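Local atomic coordinates of 5-oxoprolinase subunit A (PDB entry 2DFA), a protein that probably takes part, together with PxpB and PxpC, in the ATP-driven cleavage of 5-oxoproline to L-glutamate. Residues R73-L78 with A118-E123; H107-G112 with V161-P166; A113-A118 with V142-T147; A169-R172 with L176-R179; A196-L201 with G210-V215. All coordinates share one frame; numbering follows the deposited sequence.

Interaction 1 of 5, residues R73-L78 with A118-E123; sequences RREMAL and ACRDRE
Arg120 and Glu75 alone bridge 73-78 and 118-123, by a long salt bridge at the surface. The backbones stay well apart: the closest CA pair, Glu75 and Ala118, is separated by 10.7 Å. Ala118 lies on helix 112-120. Two residues on, Arg120 covers the distance with its side chain. Its CG sits between the backbone N and the carbonyl carbon (chi1 57°), and the chain then runs extended to NE. This brings NH2 within 3.5 Å of Glu75 OE1. Glu75 CD lies at the edge of the guanidinium group, in its plane, 3.9 Å from Arg120 NH2. OE1 approaches obliquely, and the carboxylate and guanidinium planes stand 64° apart. That is not the flat, two-pronged pairing of a strong bridge, so Glu75 is probably held only loosely from this side. Its firmer partner is Lys117, which takes OE2. At Asp121 the chain turns from helix 112-120 into helix 122-135. Both helices belong to the alpha/beta architecture of the LamB/YcsF family, and 73-78 is part of the loop from strand 58-62 to helix 80-100. Asp121 is the N-cap of helix 122-135: its side chain accepts a backbone N-H just past Glu123. Arg122 and Glu123 open that helix, and Arg122 forms salt bridges with Glu151 and Glu152. On the other segment, Glu75 and Ala77 form backbone hydrogen bonds with the second subunit.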
# COMPACT_ATOMS: atom_id res chain seq x y z
N ARG A 73 4.49 3.09 14.10
CA ARG A 73 4.63 3.01 15.55
C ARG A 73 4.83 1.58 16.03
O ARG A 73 4.91 1.33 17.24
CB ARG A 73 3.39 3.58 16.22
CG ARG A 73 3.07 5.02 15.86
CD ARG A 73 4.00 5.98 16.56
NE ARG A 73 3.50 7.36 16.50
CZ ARG A 73 4.09 8.39 17.09
NH1 ARG A 73 5.21 8.21 17.78
NH2 ARG A 73 3.56 9.61 16.99
N ARG A 74 4.91 0.63 15.10
CA ARG A 74 5.07 -0.77 15.46
C ARG A 74 6.42 -1.35 15.07
O ARG A 74 6.87 -1.18 13.94
CB ARG A 74 3.94 -1.59 14.83
CG ARG A 74 2.55 -1.07 15.22
CD ARG A 74 1.41 -1.93 14.67
NE ARG A 74 1.33 -1.91 13.21
CZ ARG A 74 0.34 -2.48 12.53
NH1 ARG A 74 -0.63 -3.10 13.18
NH2 ARG A 74 0.33 -2.44 11.20
N GLU A 75 7.06 -2.02 16.01
CA GLU A 75 8.36 -2.65 15.78
C GLU A 75 8.24 -3.61 14.59
O GLU A 75 7.28 -4.37 14.50
CB GLU A 75 8.79 -3.41 17.03
CG GLU A 75 9.83 -4.52 16.82
CD GLU A 75 11.17 -4.02 16.32
OE1 GLU A 75 11.36 -2.79 16.25
OE2 GLU A 75 12.04 -4.87 16.00
N MET A 76 9.22 -3.56 13.69
CA MET A 76 9.26 -4.43 12.51
C MET A 76 10.66 -5.03 12.39
O MET A 76 11.66 -4.31 12.47
CB MET A 76 8.93 -3.66 11.23
CG MET A 76 7.48 -3.23 11.08
SD MET A 76 7.12 -2.54 9.47
CE MET A 76 7.13 -4.04 8.43
N ALA A 77 10.73 -6.33 12.17
CA ALA A 77 12.02 -7.01 12.05
C ALA A 77 12.74 -6.77 10.72
O ALA A 77 12.98 -7.71 9.96
CB ALA A 77 11.82 -8.51 12.27
N LEU A 78 13.09 -5.51 10.45
CA LEU A 78 13.81 -5.19 9.22
C LEU A 78 15.29 -5.53 9.37
O LEU A 78 15.88 -5.32 10.43
CB LEU A 78 13.70 -3.70 8.88
CG LEU A 78 12.66 -3.22 7.86
CD1 LEU A 78 11.25 -3.54 8.36
CD2 LEU A 78 12.81 -1.71 7.66
N ALA A 118 16.36 1.87 16.86
CA ALA A 118 17.70 2.42 16.73
C ALA A 118 18.35 2.67 18.10
O ALA A 118 19.54 2.43 18.28
CB ALA A 118 17.65 3.72 15.95
N CYS A 119 17.56 3.15 19.05
CA CYS A 119 18.08 3.44 20.39
C CYS A 119 18.55 2.22 21.16
O CYS A 119 19.32 2.35 22.12
CB CYS A 119 17.03 4.20 21.20
SG CYS A 119 16.74 5.90 20.64
N ARG A 120 18.11 1.03 20.76
CA ARG A 120 18.51 -0.19 21.46
C ARG A 120 19.16 -1.25 20.57
O ARG A 120 19.62 -2.28 21.07
CB ARG A 120 17.31 -0.80 22.19
CG ARG A 120 16.13 -1.12 21.29
CD ARG A 120 14.94 -1.63 22.09
NE ARG A 120 13.71 -1.65 21.30
CZ ARG A 120 13.48 -2.47 20.28
NH1 ARG A 120 14.40 -3.36 19.91
NH2 ARG A 120 12.33 -2.39 19.62
N ASP A 121 19.19 -1.01 19.27
CA ASP A 121 19.77 -1.97 18.34
C ASP A 121 20.89 -1.37 17.49
O ASP A 121 20.64 -0.57 16.59
CB ASP A 121 18.68 -2.53 17.43
CG ASP A 121 19.18 -3.65 16.54
OD1 ASP A 121 19.72 -4.63 17.08
OD2 ASP A 121 19.04 -3.54 15.30
N ARG A 122 22.13 -1.77 17.78
CA ARG A 122 23.30 -1.26 17.07
C ARG A 122 23.28 -1.42 15.55
O ARG A 122 23.69 -0.51 14.84
CB ARG A 122 24.58 -1.88 17.61
CG ARG A 122 25.02 -1.33 18.96
CD ARG A 122 26.38 -1.91 19.37
NE ARG A 122 26.77 -1.47 20.71
CZ ARG A 122 27.25 -0.27 21.01
NH1 ARG A 122 27.40 0.65 20.06
NH2 ARG A 122 27.58 0.02 22.26
N GLU A 123 22.82 -2.57 15.05
CA GLU A 123 22.78 -2.77 13.61
C GLU A 123 21.80 -1.82 12.92
O GLU A 123 22.07 -1.32 11.83
CB GLU A 123 22.42 -4.22 13.27
CG GLU A 123 23.58 -5.19 13.49
CD GLU A 123 24.79 -4.82 12.65
OE1 GLU A 123 24.72 -4.99 11.41
OE2 GLU A 123 25.80 -4.36 13.23

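Interaction 2 of 5, residues H107-G112 with V161-P166; sequences HVKPHG and VLEAFP
Lys109 and Glu163 meet in the interior of the protein through a charged hydrogen bond. Starting from Lys109 CB, which points toward 161-166, the chain is stretched all the way. CG is anti to the backbone N (chi1 174°), and the later torsions are also extended, so the ammonium group is carried as far as the chain allows. CB and CG have no atom of 161-166 close by. CD is the first atom to come near the acid, 4.0 Å from Glu163 OE2. CE then passes beside the carboxylate, 3.3 Å from Glu163 OE2 and 3.4 Å from Glu163 OE1. NZ ends the chain and donates to Glu163 OE2 at 2.8 Å. It uses the syn lone pair of that oxygen, on the side of OE1. Glu163 is extended as well, and the two side chains cross at about a right angle. Asn6 ties the pair together: its OD1 accepts from Lys109 NZ, and its ND2 donates to Glu163 OE2. Were Glu163 replaced by alanine, the buried ammonium of Lys109 would probably lose its charge partner, and Asn6 ND2 this acceptor. Two residues on from Lys109, His111 may share an empty metal site with Asp8 and His62, and the Lys109 carbonyl accepts a hydrogen bond from His62 ND1. The bridge lies inside the curved parallel sheet. Strand 160-164 supplies Glu163, Val142 of strand 141-143 and Cys221 of strand 219-222 touch both side chains, and Tyr115 of helix 112-120 packs against Glu163.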
# COMPACT_ATOMS: atom_id res chain seq x y z
N HIS A 107 18.34 18.20 8.40
CA HIS A 107 18.76 17.11 9.28
C HIS A 107 17.96 15.85 8.99
O HIS A 107 17.15 15.81 8.08
CB HIS A 107 18.53 17.51 10.74
CG HIS A 107 17.09 17.74 11.08
ND1 HIS A 107 16.41 18.90 10.75
CD2 HIS A 107 16.17 16.92 11.66
CE1 HIS A 107 15.15 18.79 11.12
NE2 HIS A 107 14.97 17.60 11.67
N VAL A 108 18.24 14.81 9.78
CA VAL A 108 17.51 13.56 9.68
C VAL A 108 17.21 13.11 11.10
O VAL A 108 18.06 13.24 12.00
CB VAL A 108 18.32 12.45 8.97
CG1 VAL A 108 17.53 11.12 9.03
CG2 VAL A 108 18.56 12.83 7.51
N LYS A 109 16.00 12.62 11.31
CA LYS A 109 15.56 12.13 12.61
C LYS A 109 14.55 11.01 12.38
O LYS A 109 13.46 11.25 11.87
CB LYS A 109 14.89 13.24 13.40
CG LYS A 109 14.27 12.78 14.72
CD LYS A 109 13.43 13.90 15.33
CE LYS A 109 12.73 13.46 16.60
NZ LYS A 109 11.78 14.52 17.07
N PRO A 110 14.91 9.78 12.76
CA PRO A 110 14.03 8.61 12.60
C PRO A 110 12.70 8.80 13.32
O PRO A 110 12.63 9.50 14.33
CB PRO A 110 14.84 7.47 13.22
CG PRO A 110 16.27 7.93 13.03
CD PRO A 110 16.20 9.39 13.35
N HIS A 111 11.65 8.16 12.81
CA HIS A 111 10.32 8.27 13.40
C HIS A 111 9.85 7.02 14.14
O HIS A 111 10.20 5.89 13.77
CB HIS A 111 9.28 8.58 12.32
CG HIS A 111 7.87 8.30 12.74
ND1 HIS A 111 7.15 9.15 13.56
CD2 HIS A 111 7.07 7.23 12.52
CE1 HIS A 111 5.97 8.61 13.82
NE2 HIS A 111 5.90 7.45 13.20
N GLY A 112 9.04 7.24 15.17
CA GLY A 112 8.44 6.17 15.95
C GLY A 112 9.25 4.93 16.29
O GLY A 112 10.33 5.02 16.87
N VAL A 161 23.32 15.59 16.75
CA VAL A 161 22.57 16.65 17.43
C VAL A 161 21.79 16.01 18.57
O VAL A 161 20.98 15.10 18.34
CB VAL A 161 21.58 17.34 16.46
CG1 VAL A 161 20.81 18.42 17.19
CG2 VAL A 161 22.33 17.93 15.28
N LEU A 162 22.02 16.48 19.79
CA LEU A 162 21.35 15.93 20.97
C LEU A 162 19.96 16.49 21.23
O LEU A 162 19.77 17.70 21.36
CB LEU A 162 22.23 16.12 22.20
CG LEU A 162 23.63 15.50 22.08
CD1 LEU A 162 24.37 15.63 23.40
CD2 LEU A 162 23.51 14.03 21.68
N GLU A 163 18.99 15.59 21.32
CA GLU A 163 17.60 15.95 21.55
C GLU A 163 17.16 15.73 22.99
O GLU A 163 17.55 14.76 23.64
CB GLU A 163 16.71 15.16 20.60
CG GLU A 163 15.23 15.35 20.80
CD GLU A 163 14.42 14.71 19.68
OE1 GLU A 163 14.61 13.51 19.41
OE2 GLU A 163 13.59 15.43 19.07
N ALA A 164 16.33 16.65 23.49
CA ALA A 164 15.79 16.56 24.84
C ALA A 164 14.28 16.71 24.72
O ALA A 164 13.79 17.32 23.77
CB ALA A 164 16.37 17.68 25.72
N PHE A 165 13.56 16.16 25.69
CA PHE A 165 12.10 16.21 25.66
C PHE A 165 11.48 16.87 26.87
O PHE A 165 11.28 16.23 27.90
CB PHE A 165 11.54 14.79 25.52
CG PHE A 165 12.12 14.02 24.37
CD1 PHE A 165 13.41 13.50 24.44
CD2 PHE A 165 11.38 13.83 23.20
CE1 PHE A 165 13.96 12.80 23.36
CE2 PHE A 165 11.92 13.14 22.12
CZ PHE A 165 13.21 12.62 22.20
N PRO A 166 11.14 18.17 26.76
CA PRO A 166 10.53 18.87 27.89
C PRO A 166 9.18 18.29 28.32
O PRO A 166 8.73 18.54 29.44
CB PRO A 166 10.42 20.31 27.38
CG PRO A 166 10.32 20.14 25.89
CD PRO A 166 11.33 19.07 25.61

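Interaction 3 of 5, residues A113-A118 with V142-T147; sequences ALYLKA and VVLPGT
Tyr115 has its CG anti to the backbone N (chi1 -171°), which swings the ring out from helix 112-120 until its hydroxyl end reaches Leu144. The Leu144 side chain has an unusual first torsion of -108°, away from the staggered positions, and this presents CG to the tyrosine. Tyr115 OH lies 3.2 Å from Leu144 CG, a tight fit. Tyr115 CZ is 3.9 Å from the same Leu144 CG. The two side chains cross at about a right angle, and CG is placed obliquely to the ring. Tyr115 OH is also 3.5 Å from Leu144 N, but the angle is too poor for a hydrogen bond. Farther along the ring edge, Tyr115 CE1 is 4.2 Å from Val142 O, which lies near the ring plane. The contact thus sets helix 112-120 against the C-terminal end of strand 141-143, where the strand passes through a turn into helix 148-155. That connection is a type II beta turn from Leu144 to Thr147, with Gly146 at positive phi. Thr147 OG1 donates to Leu144 O at 2.7 Å, in the carbonyl plane, and so braces the turn across its ends. Thr147 is also the N-cap of helix 148-155, its OG1 accepting the N-H of Glu150. Phe165 packs on Leu144.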
# COMPACT_ATOMS: atom_id res chain seq x y z
N ALA A 113 8.71 3.77 15.93
CA ALA A 113 9.36 2.50 16.23
C ALA A 113 10.76 2.35 15.66
O ALA A 113 11.59 1.66 16.24
CB ALA A 113 8.48 1.34 15.78
N LEU A 114 11.03 3.00 14.53
CA LEU A 114 12.37 2.93 13.93
C LEU A 114 13.34 3.64 14.88
O LEU A 114 14.44 3.16 15.13
CB LEU A 114 12.40 3.61 12.56
CG LEU A 114 13.75 3.65 11.82
CD1 LEU A 114 14.34 2.24 11.69
CD2 LEU A 114 13.56 4.28 10.45
N TYR A 115 12.90 4.78 15.40
CA TYR A 115 13.70 5.57 16.33
C TYR A 115 14.01 4.70 17.55
O TYR A 115 15.17 4.56 17.95
CB TYR A 115 12.90 6.81 16.75
CG TYR A 115 13.68 7.84 17.55
CD1 TYR A 115 14.69 8.60 16.96
CD2 TYR A 115 13.39 8.07 18.90
CE1 TYR A 115 15.39 9.57 17.68
CE2 TYR A 115 14.09 9.03 19.63
CZ TYR A 115 15.08 9.78 19.02
OH TYR A 115 15.76 10.74 19.74
N LEU A 116 12.97 4.10 18.12
CA LEU A 116 13.14 3.24 19.29
C LEU A 116 14.03 2.03 19.00
O LEU A 116 14.85 1.65 19.83
CB LEU A 116 11.77 2.78 19.81
CG LEU A 116 10.85 3.90 20.32
CD1 LEU A 116 9.54 3.30 20.82
CD2 LEU A 116 11.54 4.67 21.44
N LYS A 117 13.86 1.41 17.84
CA LYS A 117 14.67 0.24 17.49
C LYS A 117 16.13 0.68 17.41
O LYS A 117 17.03 -0.05 17.84
CB LYS A 117 14.22 -0.35 16.14
CG LYS A 117 14.87 -1.68 15.79
CD LYS A 117 14.39 -2.17 14.43
CE LYS A 117 14.97 -3.54 14.06
NZ LYS A 117 14.58 -4.60 15.02
N ALA A 118 16.36 1.87 16.86
CA ALA A 118 17.70 2.42 16.73
C ALA A 118 18.35 2.67 18.10
O ALA A 118 19.54 2.43 18.28
CB ALA A 118 17.65 3.72 15.95
N VAL A 142 19.85 13.65 14.34
CA VAL A 142 19.29 13.94 15.65
C VAL A 142 19.20 12.61 16.40
O VAL A 142 18.63 11.64 15.90
CB VAL A 142 17.88 14.57 15.53
CG1 VAL A 142 17.26 14.77 16.91
CG2 VAL A 142 17.99 15.90 14.80
N VAL A 143 19.75 12.57 17.61
CA VAL A 143 19.75 11.34 18.39
C VAL A 143 19.40 11.56 19.86
O VAL A 143 19.36 12.69 20.34
CB VAL A 143 21.13 10.65 18.35
CG1 VAL A 143 21.65 10.59 16.93
CG2 VAL A 143 22.11 11.40 19.24
N LEU A 144 19.15 10.45 20.55
CA LEU A 144 18.86 10.48 21.97
C LEU A 144 20.21 10.28 22.65
O LEU A 144 20.89 9.28 22.40
CB LEU A 144 17.91 9.35 22.37
CG LEU A 144 16.48 9.75 22.71
CD1 LEU A 144 15.72 8.52 23.21
CD2 LEU A 144 16.49 10.83 23.78
N PRO A 145 20.62 11.23 23.50
CA PRO A 145 21.91 11.11 24.19
C PRO A 145 22.02 9.89 25.09
O PRO A 145 21.03 9.47 25.71
CB PRO A 145 22.00 12.43 24.95
CG PRO A 145 20.56 12.75 25.25
CD PRO A 145 19.89 12.43 23.94
N GLY A 146 23.21 9.31 25.14
CA GLY A 146 23.46 8.15 25.98
C GLY A 146 22.98 6.82 25.44
O GLY A 146 22.91 5.83 26.18
N THR A 147 22.65 6.76 24.15
CA THR A 147 22.17 5.53 23.54
C THR A 147 23.17 4.94 22.55
O THR A 147 24.11 5.62 22.12
CB THR A 147 20.84 5.77 22.78
OG1 THR A 147 21.06 6.67 21.69
CG2 THR A 147 19.80 6.37 23.71

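Interaction 4 of 5, residues A169-R172 with L176-R179; sequences AYLR and LAPR
A single beta bridge between Tyr170 and Leu176 pinches together two parts of the long loop that joins strand 160-164 to helix 189-201. The CA atoms of Tyr170 and Leu176 are 4.5 Å apart. One backbone hydrogen bond holds the bridge: Ala177 N donates to Ala169 O at 2.9 Å. It is nearly straight at nitrogen (175°), though the donor is tilted from the carbonyl plane. Beside it, the methyl groups Ala169 CB and Ala177 CB pack at 4.1 Å. Tyr170 CG (chi1 -77°) and Leu176 CG (chi1 -63°) both stand opposite their carbonyl carbons, so the two side chains run alongside each other. This lays Leu176 CD2 over one face of the Tyr170 ring, 3.7 Å from its centroid and somewhat off centre, in a CH-pi contact. The tyrosine ring is thereby covered by the same loop that bears it, and its OH is hydrogen-bonded to Phe165 N just past strand 160-164. Leu171 points the other way, toward 176-179. Its CD2 touches Ala177 CB at 3.7 Å, and its CD1 meets Pro178 CD at 3.9 Å. Tyr170 also packs on Met199 and Arg195 of helix 189-201.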
# COMPACT_ATOMS: atom_id res chain seq x y z
N ALA A 169 9.13 12.76 31.20
CA ALA A 169 9.83 12.67 32.47
C ALA A 169 11.12 11.88 32.28
O ALA A 169 11.19 10.98 31.43
CB ALA A 169 8.96 11.99 33.52
N TYR A 170 12.13 12.23 33.06
CA TYR A 170 13.43 11.57 33.01
C TYR A 170 13.68 10.79 34.30
O TYR A 170 13.10 11.09 35.34
CB TYR A 170 14.55 12.59 32.84
CG TYR A 170 14.70 13.13 31.43
CD1 TYR A 170 13.71 13.94 30.87
CD2 TYR A 170 15.83 12.84 30.68
CE1 TYR A 170 13.86 14.45 29.57
CE2 TYR A 170 15.99 13.34 29.39
CZ TYR A 170 15.00 14.15 28.84
OH TYR A 170 15.16 14.64 27.57
N LEU A 171 14.54 9.78 34.21
CA LEU A 171 14.89 8.98 35.37
C LEU A 171 16.33 9.33 35.74
O LEU A 171 17.06 9.88 34.91
CB LEU A 171 14.79 7.49 35.04
CG LEU A 171 13.43 6.97 34.55
CD1 LEU A 171 13.54 5.48 34.27
CD2 LEU A 171 12.36 7.24 35.59
N ARG A 172 16.74 9.03 36.97
CA ARG A 172 18.10 9.33 37.40
C ARG A 172 19.14 8.76 36.44
O ARG A 172 20.23 9.32 36.29
CB ARG A 172 18.35 8.81 38.81
CG ARG A 172 17.58 9.55 39.88
CD ARG A 172 18.01 9.10 41.27
NE ARG A 172 19.42 9.40 41.54
CZ ARG A 172 19.91 10.63 41.67
NH1 ARG A 172 19.12 11.69 41.55
NH2 ARG A 172 21.20 10.81 41.92
N LEU A 176 14.81 8.38 29.34
CA LEU A 176 13.40 8.72 29.49
C LEU A 176 12.62 7.70 30.30
O LEU A 176 12.88 6.50 30.21
CB LEU A 176 12.75 8.87 28.11
CG LEU A 176 13.32 10.01 27.25
CD1 LEU A 176 12.75 9.93 25.84
CD2 LEU A 176 13.00 11.34 27.90
N ALA A 177 11.68 8.19 31.10
CA ALA A 177 10.83 7.29 31.86
C ALA A 177 9.86 6.54 30.94
O ALA A 177 9.34 7.08 29.97
CB ALA A 177 10.06 8.13 32.87
N PRO A 178 9.67 5.24 31.24
CA PRO A 178 8.69 4.41 30.56
C PRO A 178 7.32 5.11 30.37
O PRO A 178 6.79 5.77 31.25
CB PRO A 178 8.52 3.12 31.36
CG PRO A 178 9.97 2.95 31.81
CD PRO A 178 10.40 4.44 32.21
N ARG A 179 6.79 4.94 29.14
CA ARG A 179 5.56 5.63 28.73
C ARG A 179 4.40 5.61 29.73
O ARG A 179 3.82 6.63 30.07
CB ARG A 179 5.07 4.99 27.43
CG ARG A 179 5.72 5.62 26.19
CD ARG A 179 4.96 6.86 25.72
NE ARG A 179 4.55 7.68 26.86
CZ ARG A 179 3.85 8.80 26.61
NH1 ARG A 179 3.55 9.13 25.36
NH2 ARG A 179 3.44 9.57 27.62

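Interaction 5 of 5, residues A196-L201 with G210-V215; sequences ALRMVL and GGEVAV
Arg198 and Glu212 form a salt bridge between helix 189-201 and strand 212-214. Arg198 NH2 donates to Glu212 OE1 in a nearly straight bond (170°). The modelled separation between NH2 and OE1, 2.5 Å, is very short, so its exact value is doubtful. Arg198 NH1 adds a weak bond to the same Glu212 OE1 at 3.3 Å. OE1 thus sits at the guanidinium edge, in its plane, and takes both donors, while the guanidinium and carboxylate planes are 39° apart. Arg198 NE is satisfied from its own side, by Glu202 OE1 just past the helix segment, and NH2 too has a further hydrogen bond to a residue adjoining the segments. With leucine in the place of Arg198, the carboxylates of Glu212 and Glu202 are likely to lose the positive partner they share. The bend at chi2 of Arg198 (92°) brings its tip over to the strand. Deeper in, the contact is apolar: Met199 CG meets Val215 CG2 at 4.2 Å. The backbone of the second segment finds its partners elsewhere, Val213 bonding to Val205 and Val215 to Gly203. Those bonds define a small antiparallel hairpin of strands 204-206 and 212-214, which follows helix 189-201 directly and folds back onto its C-terminal end.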
# COMPACT_ATOMS: atom_id res chain seq x y z
N ALA A 196 11.68 23.08 29.98
CA ALA A 196 12.44 23.49 28.81
C ALA A 196 13.51 24.54 29.15
O ALA A 196 14.67 24.42 28.80
CB ALA A 196 11.46 24.05 27.78
N LEU A 197 13.06 25.62 29.83
CA LEU A 197 14.00 26.66 30.25
C LEU A 197 15.17 26.05 31.02
O LEU A 197 16.34 26.36 30.79
CB LEU A 197 13.25 27.63 31.17
CG LEU A 197 12.79 28.92 30.48
CD1 LEU A 197 12.21 29.93 31.47
CD2 LEU A 197 13.94 29.64 29.77
N ARG A 198 14.82 25.20 32.00
CA ARG A 198 15.83 24.57 32.83
C ARG A 198 16.87 23.82 32.00
O ARG A 198 18.07 23.93 32.21
CB ARG A 198 15.11 23.60 33.77
CG ARG A 198 16.02 23.07 34.88
CD ARG A 198 15.96 23.92 36.15
NE ARG A 198 17.13 23.67 37.01
CZ ARG A 198 17.16 22.51 37.68
NH1 ARG A 198 16.17 21.64 37.53
NH2 ARG A 198 18.17 22.23 38.50
N MET A 199 16.36 22.99 31.06
CA MET A 199 17.26 22.22 30.22
C MET A 199 18.23 23.12 29.45
O MET A 199 19.40 22.82 29.27
CB MET A 199 16.43 21.41 29.22
CG MET A 199 15.44 20.45 29.88
SD MET A 199 14.40 19.62 28.67
CE MET A 199 14.35 18.00 29.44
N VAL A 200 17.69 24.24 28.94
CA VAL A 200 18.54 25.17 28.19
C VAL A 200 19.49 25.95 29.12
O VAL A 200 20.71 25.92 28.97
CB VAL A 200 17.65 26.14 27.42
CG1 VAL A 200 18.51 27.14 26.64
CG2 VAL A 200 16.77 25.38 26.44
N LEU A 201 18.88 26.67 30.08
CA LEU A 201 19.67 27.56 30.94
C LEU A 201 20.62 26.82 31.88
O LEU A 201 21.70 27.30 32.22
CB LEU A 201 18.70 28.42 31.77
CG LEU A 201 17.80 29.34 30.94
CD1 LEU A 201 16.87 30.18 31.83
CD2 LEU A 201 18.59 30.34 30.09
N GLY A 210 13.63 10.89 41.80
CA GLY A 210 14.47 11.60 42.75
C GLY A 210 15.59 12.46 42.19
O GLY A 210 16.31 12.06 41.29
N GLY A 211 15.72 13.66 42.75
CA GLY A 211 16.77 14.58 42.33
C GLY A 211 16.65 15.07 40.90
O GLY A 211 15.55 15.32 40.40
N GLU A 212 17.79 15.22 40.23
CA GLU A 212 17.82 15.68 38.85
C GLU A 212 18.94 15.03 38.06
O GLU A 212 19.83 14.40 38.64
CB GLU A 212 17.97 17.20 38.80
CG GLU A 212 19.14 17.75 39.61
CD GLU A 212 19.21 19.26 39.57
OE1 GLU A 212 18.14 19.91 39.54
OE2 GLU A 212 20.34 19.81 39.58
N VAL A 213 18.91 15.19 36.75
CA VAL A 213 19.92 14.61 35.88
C VAL A 213 20.39 15.63 34.84
O VAL A 213 19.67 16.56 34.50
CB VAL A 213 19.38 13.34 35.16
CG1 VAL A 213 18.12 13.69 34.38
CG2 VAL A 213 20.44 12.76 34.24
N ALA A 214 21.61 15.44 34.35
CA ALA A 214 22.18 16.33 33.35
C ALA A 214 21.62 16.02 31.97
O ALA A 214 21.39 14.86 31.62
CB ALA A 214 23.69 16.21 33.34
N VAL A 215 21.40 17.06 31.18
CA VAL A 215 20.89 16.92 29.82
C VAL A 215 21.35 18.09 28.98
O VAL A 215 21.19 19.25 29.37
CB VAL A 215 19.35 16.86 29.79
CG1 VAL A 215 18.86 15.53 30.35
CG2 VAL A 215 18.76 18.02 30.59

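How the interactions relate
Interactions 2 and 3 lie closest together, with centres 8 Å apart. Val161 O and Val143 N, 2.9 Å apart, join their neighbouring strands, and Val108 O lies 3.0 Å from Val142 N. Interaction 1 shares helix 112-120 with interaction 3, and Lys117 NZ meets Glu75 OE2 at 2.7 Å. Interaction 4 links the sheet to the outer hairpin. Tyr170 CE1 is 3.6 Å from Met199 CE of interaction 5, and Arg172 NH1 is 2.8 Å from Gly210 O. Met199 also packs on Ala164 and Pro166 of interaction 2. Interactions 1 and 5 are far apart, their centres about 28 Å from each other. Interaction 2 holds His111, one residue of a possible, unconfirmed metal site. The Tyr115 side chain of interaction 3 lies near that site without touching it.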